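Local coordinates for protein histidine--tRNA ligase (Staphylococcus aureus, PDB 1QE0) that attaches L-histidine to its cognate tRNA(His) at the expense of ATP, working as a homodimeric class II aminoacyl-tRNA synthetase, at residues A[149-153]-A[154-158]; A[177-180]-A[181-185]; A[386-389]-A[390-393]. One frame throughout, in Å; residues are numbered along the deposited sequence.

Contact 1 (A[149-153]-A[154-158]); sequences HIYQS and FGLKH
Y151 and Q152 offer their backbone carbonyls to F154 and G155 at the C-terminal end of helix 137-153, which closes in a Schellman motif at G155. There the chain leaves helical angles with a positive phi of 97°. Two backbone bonds run back into the last turn, F154 N to Y151 O (3.2 Å) and G155 N to Q152 O (3.0 Å).

The aromatic side chain of F154 lies back against I150 and S153. Its CG is anti to the carbonyl carbon (chi1 -72°), which sets the ring beside I150 O, neither over the face nor at the edge. CE2 of F154 lies 4.4 Å from I150 CG2. Over one F154 face sits the hydroxyl of S153, OG being 3.9 Å from F154 CD2; that hydroxyl is also hydrogen-bonded to NE2 of Q25 on helix 13-33, and F154 itself packs on I22 and Q25 of the same helix.

Apolar packing surrounds the turn. Y151, F154 and L156 all touch L313 of helix 310-319, while I150 and Y151 reach L308 of strand 302-309, which places the turn inside the catalytic core. H149, one turn back, stacks on H354 of the second subunit. The Y151 ring has I150 CG2 over one face, and L156 CD2 meets its edge, in plane, 3.9 Å from Y151 CD1.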
loop_
_atom_site.group_PDB
_atom_site.type_symbol
_atom_site.label_atom_id
_atom_site.label_comp_id
_atom_site.label_asym_id
_atom_site.label_seq_id
_atom_site.Cartn_x
_atom_site.Cartn_y
_atom_site.Cartn_z
ATOM N N HIS A 149 13.690 -2.215 -13.178
ATOM C CA HIS A 149 12.836 -1.087 -13.446
ATOM C C HIS A 149 12.409 -0.419 -12.133
ATOM O O HIS A 149 12.520 0.799 -11.987
ATOM C CB HIS A 149 11.632 -1.548 -14.258
ATOM C CG HIS A 149 10.838 -0.458 -14.893
ATOM N ND1 HIS A 149 9.685 -0.651 -15.595
ATOM C CD2 HIS A 149 11.031 0.895 -14.902
ATOM C CE1 HIS A 149 9.189 0.487 -16.010
ATOM N NE2 HIS A 149 9.987 1.448 -15.599
ATOM N N ILE A 150 11.945 -1.202 -11.165
ATOM C CA ILE A 150 11.485 -0.627 -9.893
ATOM C C ILE A 150 12.476 0.383 -9.337
ATOM O O ILE A 150 12.166 1.579 -9.232
ATOM C CB ILE A 150 11.202 -1.725 -8.833
ATOM C CG1 ILE A 150 9.890 -2.424 -9.178
ATOM C CG2 ILE A 150 11.158 -1.139 -7.425
ATOM C CD1 ILE A 150 9.723 -3.765 -8.507
ATOM N N TYR A 151 13.685 -0.100 -9.047
ATOM C CA TYR A 151 14.742 0.716 -8.481
ATOM C C TYR A 151 15.204 1.834 -9.387
ATOM O O TYR A 151 15.466 2.944 -8.919
ATOM C CB TYR A 151 15.903 -0.151 -8.077
ATOM C CG TYR A 151 15.554 -1.023 -6.937
ATOM C CD1 TYR A 151 15.607 -0.546 -5.649
ATOM C CD2 TYR A 151 15.181 -2.315 -7.134
ATOM C CE1 TYR A 151 15.299 -1.347 -4.571
ATOM C CE2 TYR A 151 14.869 -3.139 -6.065
ATOM C CZ TYR A 151 14.934 -2.647 -4.785
ATOM O OH TYR A 151 14.657 -3.471 -3.719
ATOM N N GLN A 152 15.296 1.584 -10.682
ATOM C CA GLN A 152 15.714 2.662 -11.560
ATOM C C GLN A 152 14.638 3.724 -11.662
ATOM O O GLN A 152 14.935 4.877 -11.896
ATOM C CB GLN A 152 16.050 2.150 -12.952
ATOM C CG GLN A 152 17.244 1.194 -13.013
ATOM C CD GLN A 152 17.705 0.961 -14.436
ATOM O OE1 GLN A 152 16.892 0.668 -15.321
ATOM N NE2 GLN A 152 19.003 1.109 -14.676
ATOM N N SER A 153 13.388 3.370 -11.420
ATOM C CA SER A 153 12.345 4.362 -11.551
ATOM C C SER A 153 12.475 5.439 -10.478
ATOM O O SER A 153 11.935 6.539 -10.607
ATOM C CB SER A 153 10.943 3.707 -11.555
ATOM O OG SER A 153 10.567 3.102 -10.323
ATOM N N PHE A 154 13.191 5.117 -9.412
ATOM C CA PHE A 154 13.341 6.064 -8.330
ATOM C C PHE A 154 14.597 6.887 -8.464
ATOM O O PHE A 154 14.848 7.758 -7.643
ATOM C CB PHE A 154 13.321 5.336 -6.987
ATOM C CG PHE A 154 11.968 4.826 -6.602
ATOM C CD1 PHE A 154 10.962 5.722 -6.214
ATOM C CD2 PHE A 154 11.686 3.468 -6.636
ATOM C CE1 PHE A 154 9.705 5.280 -5.860
ATOM C CE2 PHE A 154 10.424 2.999 -6.281
ATOM C CZ PHE A 154 9.425 3.910 -5.892
ATOM N N GLY A 155 15.415 6.569 -9.457
ATOM C CA GLY A 155 16.644 7.308 -9.681
ATOM C C GLY A 155 17.903 6.703 -9.089
ATOM O O GLY A 155 18.979 7.300 -9.186
ATOM N N LEU A 156 17.781 5.560 -8.423
ATOM C CA LEU A 156 18.946 4.908 -7.840
ATOM C C LEU A 156 19.859 4.637 -8.989
ATOM O O LEU A 156 19.401 4.391 -10.100
ATOM C CB LEU A 156 18.571 3.610 -7.174
ATOM C CG LEU A 156 18.280 3.649 -5.679
ATOM C CD1 LEU A 156 18.544 5.021 -5.122
ATOM C CD2 LEU A 156 16.858 3.178 -5.409
ATOM N N LYS A 157 21.154 4.633 -8.730
ATOM C CA LYS A 157 22.064 4.448 -9.826
ATOM C C LYS A 157 23.234 3.536 -9.695
ATOM O O LYS A 157 23.827 3.196 -10.710
ATOM C CB LYS A 157 22.568 5.803 -10.290
ATOM C CG LYS A 157 22.085 6.224 -11.662
ATOM C CD LYS A 157 22.232 7.723 -11.770
ATOM C CE LYS A 157 21.196 8.428 -10.903
ATOM N NZ LYS A 157 20.055 8.745 -11.760
ATOM N N HIS A 158 23.647 3.169 -8.496
ATOM C CA HIS A 158 24.814 2.287 -8.438
ATOM C C HIS A 158 24.398 0.855 -8.155
ATOM O O HIS A 158 24.920 0.176 -7.262
ATOM C CB HIS A 158 25.894 2.856 -7.493
ATOM C CG HIS A 158 26.562 4.094 -8.034
ATOM N ND1 HIS A 158 26.388 4.535 -9.334
ATOM C CD2 HIS A 158 27.435 4.965 -7.468
ATOM C CE1 HIS A 158 27.121 5.614 -9.545
ATOM N NE2 HIS A 158 27.767 5.890 -8.427
#

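Contact 2 (A[177-180]-A[181-185]); sequences EALV and KHFEP
The last turns of helix 169-183, where E177 to V180 meet K181 to P185, keep regular alpha-helical bonding before the chain passes into a 3-10 turn at E184 and P185. K181 N bonds to E177 O (2.9 Å), H182 N to A178 O (2.9 Å) and F183 N to L179 O (2.8 Å).

One turn apart, L179 and F183 lie side by side and point the same way. L179 CD2 reaches the edge of the phenyl ring in its plane, nearest to F183 CE1. Both CG atoms are anti to their carbonyl carbons (chi1 -73° and -74°), and these matching torsions send the two side chains in the same direction. H182 ND1 lies over one face of the F183 ring; F190 meets that ring nearly at right angles, while P202 packs on L179 and L206 on F183.

On the exposed side K181 runs past the E177 carbonyl, but its bent chain leaves NZ 6.8 Å from E177 OE2, and the E177 carboxylate forms a salt bridge with K173 instead. Buried leucine and phenylalanine on one flank, charged residues on another, are typical of an amphipathic surface helix.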
loop_
_atom_site.group_PDB
_atom_site.type_symbol
_atom_site.label_atom_id
_atom_site.label_comp_id
_atom_site.label_asym_id
_atom_site.label_seq_id
_atom_site.Cartn_x
_atom_site.Cartn_y
_atom_site.Cartn_z
ATOM N N GLU A 177 23.849 -36.333 -5.400
ATOM C CA GLU A 177 24.554 -37.611 -5.324
ATOM C C GLU A 177 26.061 -37.377 -5.236
ATOM O O GLU A 177 26.742 -38.024 -4.453
ATOM C CB GLU A 177 24.201 -38.492 -6.520
ATOM C CG GLU A 177 22.695 -38.577 -6.709
ATOM C CD GLU A 177 22.240 -39.676 -7.637
ATOM O OE1 GLU A 177 21.367 -40.465 -7.201
ATOM O OE2 GLU A 177 22.720 -39.732 -8.794
ATOM N N ALA A 178 26.571 -36.414 -5.989
ATOM C CA ALA A 178 27.988 -36.099 -5.958
ATOM C C ALA A 178 28.411 -35.638 -4.550
ATOM O O ALA A 178 29.474 -36.022 -4.066
ATOM C CB ALA A 178 28.303 -35.053 -6.991
ATOM N N LEU A 179 27.588 -34.819 -3.894
ATOM C CA LEU A 179 27.870 -34.348 -2.524
ATOM C C LEU A 179 27.879 -35.519 -1.528
ATOM O O LEU A 179 28.499 -35.451 -0.475
ATOM C CB LEU A 179 26.805 -33.345 -2.069
ATOM C CG LEU A 179 26.728 -31.916 -2.597
ATOM C CD1 LEU A 179 25.284 -31.470 -2.631
ATOM C CD2 LEU A 179 27.555 -30.986 -1.733
ATOM N N VAL A 180 27.103 -36.549 -1.820
ATOM C CA VAL A 180 27.052 -37.712 -0.961
ATOM C C VAL A 180 28.260 -38.602 -1.191
ATOM O O VAL A 180 28.755 -39.224 -0.263
ATOM C CB VAL A 180 25.820 -38.510 -1.230
ATOM C CG1 VAL A 180 25.768 -39.702 -0.293
ATOM C CG2 VAL A 180 24.612 -37.627 -1.075
ATOM N N LYS A 181 28.676 -38.728 -2.449
ATOM C CA LYS A 181 29.867 -39.503 -2.814
ATOM C C LYS A 181 31.010 -38.848 -2.031
ATOM O O LYS A 181 31.814 -39.504 -1.363
ATOM C CB LYS A 181 30.151 -39.345 -4.319
ATOM C CG LYS A 181 29.094 -39.911 -5.246
ATOM C CD LYS A 181 29.205 -41.421 -5.370
ATOM C CE LYS A 181 29.984 -41.847 -6.637
ATOM N NZ LYS A 181 29.262 -41.496 -7.911
ATOM N N HIS A 182 31.012 -37.522 -2.100
ATOM C CA HIS A 182 31.980 -36.662 -1.460
ATOM C C HIS A 182 31.947 -36.747 0.062
ATOM O O HIS A 182 32.765 -37.434 0.663
ATOM C CB HIS A 182 31.748 -35.217 -1.933
ATOM C CG HIS A 182 32.677 -34.208 -1.326
ATOM N ND1 HIS A 182 32.445 -33.626 -0.094
ATOM C CD2 HIS A 182 33.827 -33.665 -1.784
ATOM C CE1 HIS A 182 33.416 -32.769 0.177
ATOM N NE2 HIS A 182 34.265 -32.772 -0.832
ATOM N N PHE A 183 30.975 -36.076 0.672
ATOM C CA PHE A 183 30.862 -36.000 2.122
ATOM C C PHE A 183 30.753 -37.291 2.877
ATOM O O PHE A 183 31.368 -37.429 3.925
ATOM C CB PHE A 183 29.676 -35.135 2.535
ATOM C CG PHE A 183 29.888 -33.666 2.338
ATOM C CD1 PHE A 183 29.264 -32.996 1.285
ATOM C CD2 PHE A 183 30.661 -32.939 3.233
ATOM C CE1 PHE A 183 29.402 -31.624 1.130
ATOM C CE2 PHE A 183 30.805 -31.559 3.086
ATOM C CZ PHE A 183 30.172 -30.902 2.032
ATOM N N GLU A 184 29.984 -38.241 2.360
ATOM C CA GLU A 184 29.774 -39.493 3.079
ATOM C C GLU A 184 31.013 -40.168 3.659
ATOM O O GLU A 184 30.998 -40.591 4.825
ATOM C CB GLU A 184 28.927 -40.458 2.253
ATOM C CG GLU A 184 29.402 -41.874 2.219
ATOM C CD GLU A 184 29.172 -42.486 0.863
ATOM O OE1 GLU A 184 30.009 -42.262 -0.053
ATOM O OE2 GLU A 184 28.133 -43.171 0.717
ATOM N N PRO A 185 32.109 -40.253 2.888
ATOM C CA PRO A 185 33.302 -40.903 3.445
ATOM C C PRO A 185 33.925 -40.190 4.657
ATOM O O PRO A 185 34.921 -40.653 5.213
ATOM C CB PRO A 185 34.239 -40.965 2.245
ATOM C CG PRO A 185 33.270 -41.110 1.080
ATOM C CD PRO A 185 32.247 -40.073 1.432
#

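Contact 3 (A[386-389]-A[390-393]); sequences IGDQ and ELEN
Q389 and E390 run their side chains alongside each other, pointing the same way, at the start of helix 388-393. Q389 CG comes 3.4 Å from E390 OE1, and the amide and carboxylate planes are turned 50° apart. E390 bends at chi2 (83°), curling its carboxylate back over the helix start, where OE1 accepts a weak bond from G387 N (2.8 Å). G387 is the N-cap, so a glutamate three residues on turns back to the N-cap backbone NH, resembling one side of a capping box. The helix start would probably favour the negative charge there.

The Q389 carbonyl oxygen takes two donors, N393 N (3.1 Å) and E392 N (3.3 Å). L391 closes the first turn through its N to G387 O (3.0 Å). Its side chain reaches back, CD1 lying 3.8 Å from I386 CG2, and also touches Q340. I386, the end of strand 382-386, packs further on Y344 and L348 of helix 338-353 and bonds through its backbone to V335 and M337. A short helix beginning one residue after a central strand of the mixed sheet is part of the alpha/beta fold of the anticodon-binding domain.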
loop_
_atom_site.group_PDB
_atom_site.type_symbol
_atom_site.label_atom_id
_atom_site.label_comp_id
_atom_site.label_asym_id
_atom_site.label_seq_id
_atom_site.Cartn_x
_atom_site.Cartn_y
_atom_site.Cartn_z
ATOM N N ILE A 386 -8.665 37.701 5.726
ATOM C CA ILE A 386 -10.044 38.152 5.564
ATOM C C ILE A 386 -10.434 38.900 6.809
ATOM O O ILE A 386 -10.311 38.382 7.917
ATOM C CB ILE A 386 -11.044 36.995 5.394
ATOM C CG1 ILE A 386 -10.638 36.071 4.255
ATOM C CG2 ILE A 386 -12.409 37.543 5.050
ATOM C CD1 ILE A 386 -11.523 34.875 4.147
ATOM N N GLY A 387 -10.886 40.126 6.606
ATOM C CA GLY A 387 -11.312 40.986 7.693
ATOM C C GLY A 387 -12.600 41.609 7.214
ATOM O O GLY A 387 -12.962 41.427 6.063
ATOM N N ASP A 388 -13.237 42.437 8.019
ATOM C CA ASP A 388 -14.496 43.003 7.592
ATOM C C ASP A 388 -14.407 43.969 6.407
ATOM O O ASP A 388 -15.348 44.058 5.622
ATOM C CB ASP A 388 -15.254 43.596 8.782
ATOM C CG ASP A 388 -15.188 42.704 10.060
ATOM O OD1 ASP A 388 -15.347 43.275 11.175
ATOM O OD2 ASP A 388 -14.969 41.463 9.965
ATOM N N GLN A 389 -13.283 44.646 6.220
ATOM C CA GLN A 389 -13.209 45.552 5.084
ATOM C C GLN A 389 -13.201 44.755 3.796
ATOM O O GLN A 389 -13.873 45.111 2.837
ATOM C CB GLN A 389 -12.018 46.503 5.168
ATOM C CG GLN A 389 -10.701 45.852 5.522
ATOM C CD GLN A 389 -9.518 46.836 5.450
ATOM O OE1 GLN A 389 -9.497 47.720 4.604
ATOM N NE2 GLN A 389 -8.540 46.680 6.351
ATOM N N GLU A 390 -12.514 43.617 3.816
ATOM C CA GLU A 390 -12.423 42.719 2.656
ATOM C C GLU A 390 -13.779 42.053 2.419
ATOM O O GLU A 390 -14.166 41.755 1.286
ATOM C CB GLU A 390 -11.375 41.618 2.897
ATOM C CG GLU A 390 -9.926 42.101 2.949
ATOM C CD GLU A 390 -9.485 42.648 4.315
ATOM O OE1 GLU A 390 -10.185 42.456 5.324
ATOM O OE2 GLU A 390 -8.396 43.258 4.399
ATOM N N LEU A 391 -14.511 41.860 3.508
ATOM C CA LEU A 391 -15.803 41.209 3.465
ATOM C C LEU A 391 -16.826 42.048 2.750
ATOM O O LEU A 391 -17.755 41.519 2.169
ATOM C CB LEU A 391 -16.265 40.873 4.885
ATOM C CG LEU A 391 -16.720 39.441 5.164
ATOM C CD1 LEU A 391 -16.040 38.462 4.241
ATOM C CD2 LEU A 391 -16.431 39.108 6.601
ATOM N N GLU A 392 -16.651 43.359 2.768
ATOM C CA GLU A 392 -17.607 44.215 2.095
ATOM C C GLU A 392 -17.184 44.571 0.680
ATOM O O GLU A 392 -17.937 44.355 -0.265
ATOM C CB GLU A 392 -17.906 45.454 2.929
ATOM C CG GLU A 392 -16.691 46.109 3.517
ATOM C CD GLU A 392 -17.020 47.329 4.361
ATOM O OE1 GLU A 392 -16.162 47.727 5.189
ATOM O OE2 GLU A 392 -18.126 47.894 4.192
ATOM N N ASN A 393 -15.973 45.088 0.524
ATOM C CA ASN A 393 -15.472 45.438 -0.799
ATOM C C ASN A 393 -15.505 44.214 -1.728
ATOM O O ASN A 393 -15.401 44.373 -2.948
ATOM C CB ASN A 393 -14.006 45.901 -0.737
ATOM C CG ASN A 393 -13.797 47.164 0.067
ATOM O OD1 ASN A 393 -13.053 47.166 1.043
ATOM N ND2 ASN A 393 -14.393 48.261 -0.378
#

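The three contacts follow one another along the chain, each a local turn on its own helix: 137-153, 169-183 and 388-393. Contact 1 lies nearest the chain's centre, about 13 Å from it, where its helix leads into strand 159-165 of the large catalytic sheet. Contact 2 comes after that strand in the sequence, yet its centre is about 44 Å from that of contact 1 and about 41 Å from the chain's centre. Contact 3 belongs to the separate five-stranded sheet of the anticodon-binding domain, about 52 Å from contact 1 and about 91 Å from contact 2, centre to centre. Contacts 2 and 3 lie on opposite sides of the centre of an elongated, modular synthetase.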